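Spike protein P1 (Pseudoalteromonas phage pm2, PDB 2VVE) binds the receptor on the host cell, serving as the spike at the fivefold vertices of the virion. Local coordinates at residues A107-N112 / V201-P206; H137-K140 / G144-D147; A156-E161 / D167-Y172; Y213-V216 / Q220-W223. All blocks are in the same frame, centred on the assembly; numbering follows the deposited sequence.

How the contacts relate
All four contacts lie in one jelly-roll domain of the spike, which probably carries the receptor-binding activity assigned to the C-terminal part of the protein. Contact 1 opens first along the chain and encloses contacts 2 and 3, which follow one another; contact 4 comes after it closes. Contacts 1 and 3, with centres about 9 Å apart, share a sheet in which strands 200-208 and 151-160 are neighbours, and helix 105-110 packs on it. Contacts 2 and 4, centres about 12 Å apart, build the loop end near the calcium ion, where Leu-145 meets Ala-215. Between contacts 1 and 2 the centres are about 27 Å apart, so the sheet core and the calcium-bearing end form two clusters.

Contact 1 of 4, residues A107-N112 / V201-P206; sequences ALEANN and VHRVFP
Glu-109 and Leu-108 of helix 105-110 pack on Phe-205 and Arg-203, alternate residues of strand 200-208 whose side chains leave the same face of one sheet of the jelly roll. Along Glu-109 the contacts change from apolar to polar. Its CB starts beside the strand rather than facing it. With CG anti to the carbonyl carbon (chi1 -65°) and the rest extended, the chain runs past the phenyl ring, and CG meets the ring edge in its plane, 3.6 Å from Phe-205 CZ. Beyond CD the carboxylate reaches the arginine. Glu-109 OE2 lies 2.8 Å from Arg-203 NH1 in a salt bridge whose hydrogen bond is nearly straight (N-H...O 162°). The acceptor lies in the guanidinium plane, but the nitrogen approaches from above the carboxylate, and the two planes are turned 44° apart. Arg-203 CD also comes within 3.2 Å of Glu-109 OE2.

Both ends of this bridge have further partners: Arg-105 pairs with the same carboxylate oxygen, and Asp-117 with Arg-203 NE. Such a network probably spreads the charge and limits rotation of the guanidinium.

Leu-108 packs on the apolar side. Its CB sits over one face of the Phe-205 ring, displaced toward the rim, in a CH-pi contact 4.0 Å from the centroid, while its CD2 packs 3.7 Å from Phe-205 CG. Just beyond, a Schellman motif ends the helix, with Asn-112 at positive phi as its C-prime residue. Asn-111 turns back there, its ND2 donating to Ala-107 O at 3.0 Å.

Contact 2 of 4, residues H137-K140 / G144-D147; sequences HKSK and GLGD
Lys-140 reaches over to Asp-147 within the long loop that joins strands 129-137 and 151-160 of the jelly roll, drawing two parts of that loop together. The ammonium group grips the main chain rather than the carboxylate: Lys-140 NZ donates to Asp-147 O at 2.8 Å, whereas Asp-147 OD2 is 6.0 Å from that nitrogen. A bend at the last torsion (chi4 -80°) curls the otherwise extended lysine round this carbonyl, and its CG also passes 3.6 Å from Asp-147 O.

On the buried side, Leu-145 meets Ser-139. Its CD2 methyl packs 3.7 Å from Ser-139 CB and 3.4 Å from Ser-139 O.

A water forms a second bridge between the two parts of the loop, accepting from Ser-139 OG at 2.8 Å and donating to Gly-146 O at 3.2 Å. The hydroxyl is in turn hydrogen-bonded to His-181 N, which fixes the serine from outside. Ile-151, Phe-228 and Val-219 surround the leucine, so packing and polar bonds alike tie this loop to its neighbours. From helix 213-219, Glu-218 adds a further tie, its OE1 accepting a hydrogen bond from Gly-146 N.

Contact 3 of 4, residues A156-E161 / D167-Y172; sequences AFYITE and DTLIKY
Tyr-158 and Lys-171 stand side by side on a beta hairpin, where strand 151-160 runs antiparallel to strand 169-172. The hairpin is tight along its backbone. Two hydrogen-bonded pairs, Phe-157 with Tyr-172 and Ile-159 with Ile-170, each exchange two N-H...O bonds; that from Ile-170 N to Ile-159 O is 2.8 Å long and nearly straight at 171°. Between them, Tyr-158 CA makes a CA-H...O contact of 3.3 Å with Ile-170 O.

Side chains pack on both faces. Leu-169 CD1 touches Tyr-158 CB at 3.8 Å, and its CD2 lies 3.6 Å from Thr-160 CG2. On the opposite face Ile-159 crosses Tyr-172 at about a right angle, bringing its CD1 3.8 Å from Tyr-172 CD2.

The solvent side holds the exposed residues. With CG anti to the backbone N (chi1 168°), Lys-171 brings that carbon to the Tyr-158 ring edge, 3.6 Å from Tyr-158 CE1, before its end leads away. Glu-161 CB touches more loosely, 3.9 Å from Ile-170 CG1.

Leu-108 of helix 105-110 packs against Tyr-158 and Leu-169, while Val-195 of strand 189-195 lies against Ile-159 and Tyr-172 across the sandwich, and strand 200-208 pairs with the other edge of strand 151-160.

Contact 4 of 4, residues Y213-V216 / Q220-W223; sequences YDAV and QHDW. With CA (calcium ion), chain C.
Ala-215 and His-221 meet where the chain turns out of helix 213-219. Of the backbone bonds closing this helix end, His-221 N to Ala-215 O is long at 3.3 Å but straight (N-H...O 170°), the nitrogen standing above the carbonyl plane. Gln-220 N to Val-216 O, 3.1 Å, is weak and strongly bent. Gln-220 has positive phi, which reverses the chain at the last helical turn and brings His-221 back alongside it.

Van der Waals contacts accompany this reversal. Ala-215 CB lies 3.9 Å from His-221 ND1. With Val-216 CG1 anti to the backbone N (chi1 179°), Val-216 CG2 falls beside that nitrogen and approaches His-221 O to 3.5 Å. The imidazole is held through both nitrogens, ND1 by the Tyr-99 hydroxyl and NE2 by Asp-143, with the rings of Phe-228 and Tyr-99 against it.

Metal binding occupies the helix start. Asp-214 OD2 holds the calcium ion at 2.3 Å, and three waters join it. Three further atoms, among them Asp-212 OD1 and Ser-150 O, bring the count to seven. The identified ligands, carboxylates, a main-chain carbonyl and water, are all oxygens, as is usual for calcium sites in proteins.

Contact 1 of 4, residues A107-N112 / V201-P206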
# COMPACT_ATOMS: atom_id res chain seq x y z
N ALA A 107 -2.88 4.65 33.08
CA ALA A 107 -3.36 4.02 34.32
C ALA A 107 -4.77 3.45 34.13
O ALA A 107 -5.07 2.35 34.61
CB ALA A 107 -3.32 5.02 35.46
N LEU A 108 -5.61 4.17 33.41
CA LEU A 108 -6.99 3.74 33.20
C LEU A 108 -7.03 2.49 32.32
O LEU A 108 -7.77 1.53 32.61
CB LEU A 108 -7.86 4.88 32.65
CG LEU A 108 -8.64 5.62 33.75
CD1 LEU A 108 -7.73 6.29 34.82
CD2 LEU A 108 -9.65 6.63 33.18
N GLU A 109 -6.22 2.49 31.26
CA GLU A 109 -6.13 1.33 30.37
C GLU A 109 -5.55 0.13 31.12
O GLU A 109 -6.01 -1.00 30.94
CB GLU A 109 -5.31 1.66 29.11
CG GLU A 109 -5.94 2.72 28.22
CD GLU A 109 -5.18 2.93 26.91
OE1 GLU A 109 -4.32 2.09 26.57
OE2 GLU A 109 -5.44 3.94 26.24
N ALA A 110 -4.55 0.38 31.98
CA ALA A 110 -3.90 -0.69 32.74
C ALA A 110 -4.90 -1.40 33.67
O ALA A 110 -4.73 -2.58 34.01
CB ALA A 110 -2.72 -0.14 33.54
N ASN A 111 -5.91 -0.65 34.09
CA ASN A 111 -6.89 -1.14 35.05
C ASN A 111 -8.21 -1.48 34.38
O ASN A 111 -9.26 -1.59 35.04
CB ASN A 111 -7.07 -0.11 36.17
CG ASN A 111 -5.95 -0.19 37.19
OD1 ASN A 111 -5.95 -1.09 38.05
ND2 ASN A 111 -4.98 0.72 37.10
N ASN A 112 -8.14 -1.67 33.06
CA ASN A 112 -9.27 -2.13 32.26
C ASN A 112 -10.52 -1.27 32.34
O ASN A 112 -11.63 -1.81 32.45
CB ASN A 112 -9.59 -3.59 32.58
CG ASN A 112 -8.48 -4.54 32.12
OD1 ASN A 112 -7.63 -4.17 31.31
ND2 ASN A 112 -8.50 -5.76 32.64
N VAL A 201 -7.32 11.87 16.66
CA VAL A 201 -7.98 10.89 17.49
C VAL A 201 -7.87 11.31 18.96
O VAL A 201 -6.79 11.70 19.42
CB VAL A 201 -7.38 9.48 17.26
CG1 VAL A 201 -7.97 8.46 18.21
CG2 VAL A 201 -7.58 9.05 15.81
N HIS A 202 -8.99 11.25 19.67
CA HIS A 202 -9.02 11.47 21.10
C HIS A 202 -9.69 10.26 21.74
O HIS A 202 -10.69 9.74 21.24
CB HIS A 202 -9.80 12.75 21.46
CG HIS A 202 -9.16 14.00 20.95
ND1 HIS A 202 -8.35 14.79 21.73
CD2 HIS A 202 -9.19 14.59 19.73
CE1 HIS A 202 -7.91 15.82 21.02
NE2 HIS A 202 -8.41 15.71 19.80
N ARG A 203 -9.12 9.82 22.85
CA ARG A 203 -9.63 8.64 23.56
C ARG A 203 -10.50 9.10 24.73
O ARG A 203 -10.14 10.03 25.47
CB ARG A 203 -8.47 7.77 24.06
CG ARG A 203 -8.89 6.46 24.72
CD ARG A 203 -7.78 5.42 24.55
NE ARG A 203 -7.67 5.00 23.14
CZ ARG A 203 -6.74 4.18 22.66
NH1 ARG A 203 -5.82 3.68 23.47
NH2 ARG A 203 -6.74 3.85 21.37
N VAL A 204 -11.64 8.42 24.88
CA VAL A 204 -12.67 8.79 25.87
C VAL A 204 -12.96 7.63 26.83
O VAL A 204 -13.30 6.53 26.38
CB VAL A 204 -14.00 9.21 25.18
CG1 VAL A 204 -15.03 9.68 26.22
CG2 VAL A 204 -13.76 10.28 24.11
N PHE A 205 -12.84 7.89 28.13
CA PHE A 205 -13.16 6.92 29.19
C PHE A 205 -14.43 7.36 29.94
O PHE A 205 -14.40 8.33 30.72
CB PHE A 205 -12.01 6.79 30.21
CG PHE A 205 -10.69 6.36 29.62
CD1 PHE A 205 -10.28 5.03 29.72
CD2 PHE A 205 -9.83 7.28 29.02
CE1 PHE A 205 -9.05 4.62 29.20
CE2 PHE A 205 -8.60 6.87 28.50
CZ PHE A 205 -8.21 5.54 28.59
N PRO A 206 -15.56 6.67 29.70
CA PRO A 206 -16.75 6.93 30.53
C PRO A 206 -16.56 6.33 31.92
O PRO A 206 -16.35 5.12 32.07
CB PRO A 206 -17.88 6.22 29.75
CG PRO A 206 -17.31 5.93 28.38
CD PRO A 206 -15.84 5.70 28.63

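Contact 2 of 4, residues H137-K140 / G144-D147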
# COMPACT_ATOMS: atom_id res chain seq x y z
N HIS A 137 -28.11 4.87 36.98
CA HIS A 137 -27.62 4.62 38.33
C HIS A 137 -28.55 3.64 39.04
O HIS A 137 -29.77 3.81 39.04
CB HIS A 137 -27.51 5.93 39.11
CG HIS A 137 -26.81 7.02 38.35
ND1 HIS A 137 -25.44 7.01 38.16
CD2 HIS A 137 -27.27 8.14 37.76
CE1 HIS A 137 -25.09 8.09 37.47
NE2 HIS A 137 -26.18 8.79 37.22
N LYS A 138 -27.98 2.59 39.62
CA LYS A 138 -28.75 1.62 40.39
C LYS A 138 -27.92 1.18 41.59
O LYS A 138 -26.83 0.62 41.42
CB LYS A 138 -29.14 0.42 39.51
CG LYS A 138 -30.07 -0.60 40.16
CD LYS A 138 -30.45 -1.69 39.16
CE LYS A 138 -31.52 -2.62 39.70
NZ LYS A 138 -31.01 -3.51 40.78
N SER A 139 -28.44 1.46 42.79
CA SER A 139 -27.74 1.15 44.03
C SER A 139 -28.49 0.17 44.94
O SER A 139 -27.85 -0.60 45.66
CB SER A 139 -27.39 2.44 44.79
OG SER A 139 -28.54 3.16 45.21
N LYS A 140 -29.82 0.20 44.90
CA LYS A 140 -30.68 -0.65 45.76
C LYS A 140 -30.37 -2.14 45.62
O LYS A 140 -30.66 -2.75 44.60
CB LYS A 140 -32.17 -0.41 45.46
CG LYS A 140 -32.66 1.00 45.79
CD LYS A 140 -34.14 1.16 45.45
CE LYS A 140 -34.73 2.43 46.04
NZ LYS A 140 -35.06 2.27 47.50
N GLY A 144 -25.19 -5.99 47.41
CA GLY A 144 -25.74 -6.13 48.76
C GLY A 144 -25.90 -4.84 49.53
O GLY A 144 -26.15 -4.87 50.73
N LEU A 145 -25.77 -3.70 48.84
CA LEU A 145 -25.96 -2.38 49.45
C LEU A 145 -27.39 -2.24 49.97
O LEU A 145 -28.34 -2.70 49.33
CB LEU A 145 -25.65 -1.27 48.44
CG LEU A 145 -25.48 0.16 48.97
CD1 LEU A 145 -24.02 0.43 49.35
CD2 LEU A 145 -25.96 1.17 47.93
N GLY A 146 -27.54 -1.59 51.13
CA GLY A 146 -28.85 -1.26 51.70
C GLY A 146 -29.76 -0.56 50.70
O GLY A 146 -29.30 0.21 49.86
N ASP A 147 -31.06 -0.83 50.81
CA ASP A 147 -32.06 -0.27 49.90
C ASP A 147 -32.29 1.23 50.09
O ASP A 147 -32.88 1.88 49.23
CB ASP A 147 -33.40 -1.02 50.04
CG ASP A 147 -33.33 -2.48 49.56
OD1 ASP A 147 -32.30 -2.90 48.98
OD2 ASP A 147 -34.32 -3.20 49.78
O HOH W 1 -29.43 2.55 47.74

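Contact 3 of 4, residues A156-E161 / D167-Y172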
# COMPACT_ATOMS: atom_id res chain seq x y z
N ALA A 156 -18.64 10.98 34.37
CA ALA A 156 -17.79 11.86 33.56
C ALA A 156 -17.28 11.15 32.32
O ALA A 156 -17.32 9.92 32.24
CB ALA A 156 -16.61 12.38 34.39
N PHE A 157 -16.87 11.95 31.33
CA PHE A 157 -15.97 11.48 30.28
C PHE A 157 -14.61 12.03 30.62
O PHE A 157 -14.48 13.24 30.80
CB PHE A 157 -16.36 12.02 28.91
CG PHE A 157 -17.74 11.63 28.47
CD1 PHE A 157 -18.08 10.29 28.33
CD2 PHE A 157 -18.68 12.61 28.18
CE1 PHE A 157 -19.37 9.92 27.89
CE2 PHE A 157 -19.98 12.26 27.76
CZ PHE A 157 -20.32 10.91 27.61
N TYR A 158 -13.62 11.14 30.73
CA TYR A 158 -12.23 11.58 30.75
C TYR A 158 -11.70 11.48 29.32
O TYR A 158 -11.69 10.39 28.75
CB TYR A 158 -11.38 10.68 31.67
CG TYR A 158 -11.64 10.80 33.16
CD1 TYR A 158 -12.49 11.78 33.69
CD2 TYR A 158 -11.03 9.92 34.03
CE1 TYR A 158 -12.71 11.86 35.06
CE2 TYR A 158 -11.25 9.99 35.39
CZ TYR A 158 -12.07 10.95 35.91
OH TYR A 158 -12.23 10.98 37.29
N ILE A 159 -11.26 12.60 28.75
CA ILE A 159 -10.87 12.64 27.34
C ILE A 159 -9.43 13.13 27.19
O ILE A 159 -9.04 14.13 27.81
CB ILE A 159 -11.82 13.54 26.51
CG1 ILE A 159 -13.29 13.16 26.77
CG2 ILE A 159 -11.47 13.45 25.00
CD1 ILE A 159 -14.31 13.95 25.93
N THR A 160 -8.64 12.46 26.35
CA THR A 160 -7.26 12.93 26.13
C THR A 160 -7.31 14.32 25.46
O THR A 160 -8.11 14.55 24.56
CB THR A 160 -6.44 11.94 25.26
OG1 THR A 160 -7.11 11.74 24.01
CG2 THR A 160 -6.27 10.57 25.96
N GLU A 161 -6.48 15.26 25.93
CA GLU A 161 -6.45 16.59 25.31
C GLU A 161 -5.60 16.57 24.05
O GLU A 161 -5.86 17.29 23.09
CB GLU A 161 -5.95 17.67 26.28
CG GLU A 161 -6.18 19.09 25.74
CD GLU A 161 -6.06 20.16 26.80
OE1 GLU A 161 -4.97 20.30 27.40
OE2 GLU A 161 -7.07 20.88 27.04
N ASP A 167 -0.89 11.26 27.54
CA ASP A 167 -1.39 10.69 28.81
C ASP A 167 -2.42 11.50 29.59
O ASP A 167 -3.24 10.93 30.31
CB ASP A 167 -0.25 10.29 29.75
CG ASP A 167 -0.62 9.10 30.62
OD1 ASP A 167 -1.06 8.08 30.05
OD2 ASP A 167 -0.52 9.18 31.86
N THR A 168 -2.36 12.82 29.50
CA THR A 168 -3.25 13.65 30.33
C THR A 168 -4.70 13.61 29.84
O THR A 168 -4.97 13.61 28.63
CB THR A 168 -2.77 15.12 30.45
OG1 THR A 168 -2.80 15.73 29.17
CG2 THR A 168 -1.35 15.18 31.01
N LEU A 169 -5.61 13.57 30.80
CA LEU A 169 -7.05 13.52 30.53
C LEU A 169 -7.74 14.76 31.06
O LEU A 169 -7.34 15.29 32.11
CB LEU A 169 -7.67 12.29 31.20
CG LEU A 169 -7.04 10.93 30.91
CD1 LEU A 169 -7.64 9.85 31.78
CD2 LEU A 169 -7.22 10.58 29.45
N ILE A 170 -8.78 15.18 30.34
CA ILE A 170 -9.69 16.25 30.80
C ILE A 170 -11.00 15.62 31.24
O ILE A 170 -11.61 14.81 30.52
CB ILE A 170 -9.94 17.31 29.70
CG1 ILE A 170 -8.61 17.81 29.10
CG2 ILE A 170 -10.85 18.46 30.22
CD1 ILE A 170 -7.57 18.31 30.12
N LYS A 171 -11.43 15.96 32.45
CA LYS A 171 -12.68 15.48 32.99
C LYS A 171 -13.85 16.37 32.56
O LYS A 171 -13.84 17.57 32.84
CB LYS A 171 -12.59 15.45 34.52
CG LYS A 171 -13.92 15.22 35.25
CD LYS A 171 -13.73 15.20 36.76
CE LYS A 171 -13.40 16.58 37.31
NZ LYS A 171 -13.18 16.52 38.78
N TYR A 172 -14.86 15.78 31.92
CA TYR A 172 -16.08 16.53 31.55
C TYR A 172 -17.30 16.01 32.29
O TYR A 172 -17.58 14.80 32.28
CB TYR A 172 -16.36 16.45 30.05
CG TYR A 172 -15.34 17.15 29.21
CD1 TYR A 172 -15.49 18.49 28.85
CD2 TYR A 172 -14.22 16.46 28.74
CE1 TYR A 172 -14.55 19.14 28.07
CE2 TYR A 172 -13.28 17.10 27.94
CZ TYR A 172 -13.45 18.44 27.62
OH TYR A 172 -12.50 19.07 26.83
O HOH W 2 -3.66 14.25 26.55

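Contact 4 of 4, residues Y213-V216 / Q220-W223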
# COMPACT_ATOMS: atom_id res chain seq x y z
N TYR A 213 -18.74 7.39 50.40
CA TYR A 213 -18.31 6.85 51.69
C TYR A 213 -19.07 5.59 52.09
O TYR A 213 -18.48 4.62 52.59
CB TYR A 213 -18.45 7.94 52.77
CG TYR A 213 -18.23 7.47 54.19
CD1 TYR A 213 -16.94 7.33 54.71
CD2 TYR A 213 -19.31 7.18 55.03
CE1 TYR A 213 -16.73 6.90 56.02
CE2 TYR A 213 -19.11 6.75 56.34
CZ TYR A 213 -17.82 6.62 56.82
OH TYR A 213 -17.62 6.19 58.12
N ASP A 214 -20.38 5.60 51.86
CA ASP A 214 -21.27 4.51 52.24
C ASP A 214 -20.99 3.23 51.45
O ASP A 214 -21.14 2.13 51.98
CB ASP A 214 -22.73 4.93 52.07
CG ASP A 214 -23.10 6.11 52.96
OD1 ASP A 214 -22.80 6.08 54.17
OD2 ASP A 214 -23.70 7.06 52.44
N ALA A 215 -20.58 3.39 50.19
CA ALA A 215 -20.20 2.28 49.33
C ALA A 215 -18.91 1.64 49.82
O ALA A 215 -18.77 0.42 49.79
CB ALA A 215 -20.04 2.75 47.87
N VAL A 216 -17.97 2.47 50.27
CA VAL A 216 -16.71 1.99 50.84
C VAL A 216 -16.96 1.16 52.12
O VAL A 216 -16.46 0.04 52.25
CB VAL A 216 -15.73 3.18 51.11
CG1 VAL A 216 -14.43 2.69 51.73
CG2 VAL A 216 -15.43 3.94 49.80
N GLN A 220 -17.34 -2.38 50.46
CA GLN A 220 -15.89 -2.36 50.22
C GLN A 220 -15.51 -1.93 48.79
O GLN A 220 -14.55 -2.43 48.21
CB GLN A 220 -15.24 -3.71 50.57
CG GLN A 220 -15.32 -4.09 52.05
CD GLN A 220 -16.70 -4.53 52.49
OE1 GLN A 220 -17.30 -5.42 51.89
NE2 GLN A 220 -17.23 -3.90 53.53
N HIS A 221 -16.28 -0.99 48.24
CA HIS A 221 -15.97 -0.42 46.93
C HIS A 221 -14.69 0.41 47.02
O HIS A 221 -14.43 1.04 48.03
CB HIS A 221 -17.14 0.43 46.41
CG HIS A 221 -18.23 -0.38 45.78
ND1 HIS A 221 -19.24 0.20 45.03
CD2 HIS A 221 -18.47 -1.71 45.75
CE1 HIS A 221 -20.06 -0.74 44.59
NE2 HIS A 221 -19.61 -1.91 45.02
N ASP A 222 -13.91 0.38 45.94
CA ASP A 222 -12.66 1.12 45.88
C ASP A 222 -12.45 1.55 44.44
O ASP A 222 -13.17 1.08 43.54
CB ASP A 222 -11.50 0.26 46.36
CG ASP A 222 -10.25 1.07 46.68
OD1 ASP A 222 -10.32 2.32 46.75
OD2 ASP A 222 -9.18 0.45 46.85
N TRP A 223 -11.47 2.42 44.21
CA TRP A 223 -11.15 2.85 42.85
C TRP A 223 -10.91 1.68 41.91
O TRP A 223 -10.32 0.66 42.30
CB TRP A 223 -9.97 3.84 42.86
CG TRP A 223 -10.30 5.07 43.67
CD1 TRP A 223 -9.79 5.41 44.88
CD2 TRP A 223 -11.25 6.09 43.33
NE1 TRP A 223 -10.34 6.59 45.32
CE2 TRP A 223 -11.25 7.03 44.39
CE3 TRP A 223 -12.10 6.30 42.23
CZ2 TRP A 223 -12.07 8.17 44.39
CZ3 TRP A 223 -12.92 7.44 42.23
CH2 TRP A 223 -12.90 8.36 43.31
CA CA C . -23.65 8.62 50.76
O HOH W 3 -24.56 10.20 49.74
O HOH W 4 -21.83 9.85 51.71
O HOH W 5 -24.93 9.74 52.44